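Local atomic coordinates of NfrA2 (Bacillus megaterium, PDB entry 5HEI), a protein that probably reduces flavin and nitro compounds with NADPH as an FMN-containing, dimeric nitroreductase of the flavin oxidoreductase frp family. Residues R139-V144 against Y230-A235. Residues are numbered along the deposited sequence; the frame is centred on the assembly and turned at random.
Sequences RKPLEV and YPEVRA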
loop_
_atom_site.group_PDB
_atom_site.type_symbol
_atom_site.label_atom_id
_atom_site.label_comp_id
_atom_site.label_asym_id
_atom_site.label_seq_id
_atom_site.Cartn_x
_atom_site.Cartn_y
_atom_site.Cartn_z
ATOM N N ARG A 139 4.091 11.713 -12.830
ATOM C CA ARG A 139 5.011 12.398 -13.751
ATOM C C ARG A 139 4.441 13.779 -14.050
ATOM O O ARG A 139 5.112 14.783 -13.814
ATOM C CB ARG A 139 5.209 11.592 -15.053
ATOM C CG ARG A 139 6.313 12.128 -15.956
ATOM C CD ARG A 139 6.382 11.362 -17.256
ATOM N NE ARG A 139 6.850 12.207 -18.354
ATOM C CZ ARG A 139 6.049 12.913 -19.144
ATOM N NH1 ARG A 139 4.734 12.882 -18.969
ATOM N NH2 ARG A 139 6.557 13.656 -20.120
ATOM N N LYS A 140 3.209 13.810 -14.577
ATOM C CA LYS A 140 2.441 15.007 -14.880
ATOM C C LYS A 140 1.120 14.798 -14.116
ATOM O O LYS A 140 0.137 14.342 -14.703
ATOM C CB LYS A 140 2.259 15.179 -16.406
ATOM C CG LYS A 140 3.567 15.530 -17.131
ATOM C CD LYS A 140 3.376 15.957 -18.586
ATOM C CE LYS A 140 4.651 16.469 -19.215
ATOM N NZ LYS A 140 4.489 16.732 -20.672
ATOM N N PRO A 141 1.116 15.010 -12.769
ATOM C CA PRO A 141 -0.099 14.728 -11.991
ATOM C C PRO A 141 -1.184 15.793 -12.047
ATOM O O PRO A 141 -2.351 15.459 -11.828
ATOM C CB PRO A 141 0.431 14.515 -10.575
ATOM C CG PRO A 141 1.669 15.324 -10.502
ATOM C CD PRO A 141 2.204 15.509 -11.896
ATOM N N LEU A 142 -0.809 17.068 -12.311
ATOM C CA LEU A 142 -1.767 18.171 -12.421
ATOM C C LEU A 142 -2.648 17.985 -13.661
ATOM O O LEU A 142 -3.832 18.327 -13.624
ATOM C CB LEU A 142 -1.063 19.539 -12.428
ATOM C CG LEU A 142 -0.210 19.890 -11.191
ATOM C CD1 LEU A 142 0.761 21.010 -11.500
ATOM C CD2 LEU A 142 -1.069 20.259 -9.987
ATOM N N GLU A 143 -2.077 17.391 -14.735
ATOM C CA GLU A 143 -2.787 17.079 -15.979
ATOM C C GLU A 143 -3.700 15.870 -15.772
ATOM O O GLU A 143 -4.747 15.786 -16.417
ATOM C CB GLU A 143 -1.810 16.813 -17.134
ATOM C CG GLU A 143 -1.064 18.049 -17.602
ATOM C CD GLU A 143 0.295 18.263 -16.966
ATOM O OE1 GLU A 143 0.368 18.420 -15.725
ATOM O OE2 GLU A 143 1.288 18.319 -17.725
ATOM N N VAL A 144 -3.296 14.940 -14.869
ATOM C CA VAL A 144 -4.053 13.738 -14.499
ATOM C C VAL A 144 -5.333 14.181 -13.767
ATOM O O VAL A 144 -6.420 13.714 -14.109
ATOM C CB VAL A 144 -3.182 12.727 -13.692
ATOM C CG1 VAL A 144 -4.023 11.644 -13.030
ATOM C CG2 VAL A 144 -2.121 12.092 -14.580
ATOM N N TYR A 230 10.364 13.136 -9.919
ATOM C CA TYR A 230 9.013 13.698 -9.988
ATOM C C TYR A 230 8.913 14.961 -9.114
ATOM O O TYR A 230 8.680 14.868 -7.903
ATOM C CB TYR A 230 7.925 12.652 -9.670
ATOM C CG TYR A 230 7.780 11.539 -10.693
ATOM C CD1 TYR A 230 8.206 11.709 -12.010
ATOM C CD2 TYR A 230 7.162 10.335 -10.362
ATOM C CE1 TYR A 230 8.086 10.687 -12.949
ATOM C CE2 TYR A 230 7.012 9.314 -11.300
ATOM C CZ TYR A 230 7.471 9.497 -12.597
ATOM O OH TYR A 230 7.331 8.496 -13.531
ATOM N N PRO A 231 9.150 16.153 -9.716
ATOM C CA PRO A 231 9.132 17.401 -8.928
ATOM C C PRO A 231 7.750 17.936 -8.554
ATOM O O PRO A 231 7.612 18.604 -7.526
ATOM C CB PRO A 231 9.872 18.401 -9.829
ATOM C CG PRO A 231 10.375 17.607 -11.020
ATOM C CD PRO A 231 9.480 16.425 -11.126
ATOM N N GLU A 232 6.732 17.658 -9.393
ATOM C CA GLU A 232 5.352 18.125 -9.216
ATOM C C GLU A 232 4.550 17.409 -8.107
ATOM O O GLU A 232 3.335 17.601 -8.038
ATOM C CB GLU A 232 4.598 18.062 -10.560
ATOM C CG GLU A 232 4.946 19.159 -11.553
ATOM C CD GLU A 232 4.376 18.929 -12.942
ATOM O OE1 GLU A 232 3.139 19.039 -13.112
ATOM O OE2 GLU A 232 5.169 18.624 -13.863
ATOM N N VAL A 233 5.215 16.607 -7.242
ATOM C CA VAL A 233 4.562 15.857 -6.156
ATOM C C VAL A 233 3.945 16.785 -5.086
ATOM O O VAL A 233 2.753 16.652 -4.799
ATOM C CB VAL A 233 5.447 14.721 -5.567
ATOM C CG1 VAL A 233 4.768 14.046 -4.379
ATOM C CG2 VAL A 233 5.784 13.683 -6.627
ATOM N N ARG A 234 4.740 17.726 -4.523
ATOM C CA ARG A 234 4.246 18.683 -3.524
ATOM C C ARG A 234 3.206 19.636 -4.135
ATOM O O ARG A 234 2.199 19.935 -3.486
ATOM C CB ARG A 234 5.395 19.466 -2.862
ATOM C CG ARG A 234 4.938 20.309 -1.674
ATOM C CD ARG A 234 6.064 20.812 -0.807
ATOM N NE ARG A 234 5.547 21.736 0.205
ATOM C CZ ARG A 234 6.198 22.096 1.307
ATOM N NH1 ARG A 234 7.406 21.610 1.561
ATOM N NH2 ARG A 234 5.643 22.939 2.165
ATOM N N ALA A 235 3.444 20.083 -5.391
ATOM C CA ALA A 235 2.550 20.965 -6.148
ATOM C C ALA A 235 1.161 20.336 -6.342
ATOM O O ALA A 235 0.160 21.054 -6.303
ATOM C CB ALA A 235 3.166 21.292 -7.501
#
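The aromatic ring of Tyr230 lies flat against the backbone of Arg139, whose CA sits 3.8 Å from the ring centroid and 22° off the ring normal, a CH-pi contact over one face. Arg139 CB follows above the rim of the ring, 3.7 Å from Tyr230 CE1. The arginine side chain leaves the ring beyond CG, extended at first (chi1 -171°) and bent only at chi3, and its NH1 is hydrogen-bonded to Leu63 O, at the end of helix 54-63. Glu232, the N-cap residue of helix 233-239, reaches across to the start of helix 141-148. Its CB rests 3.7 Å from Pro141 CD, and its carboxylate ends beside Leu142, OE1 lying 3.5 Å from the methyl CD1. The other leucine methyl, CD2, meets Ala235 O on helix 233-239 at 4.0 Å. Glu143 crosses Glu232 at about a right angle; its chain, bent at chi2 (94°), brings OE1 to 3.9 Å from Glu232 OE1, the two carboxylates nearly coplanar. Pro141 and Leu142 also pack on Met236 and Lys239, extending the contact along helix 233-239. Tyr230 touches Arg138 of its own chain and Glu104 of the second subunit, and its side chain is about 5 Å from a bound FMN at nearest atoms, close to the FMN-binding Gly136. Residues 230-235 are thus joined to residues 139-144 beside a flavin site by van der Waals packing, much of it carbon against oxygen, and a CH-pi contact, while the neighbouring carboxylates, if both ionised, would repel each other, a cost that Lys140 may partly offset.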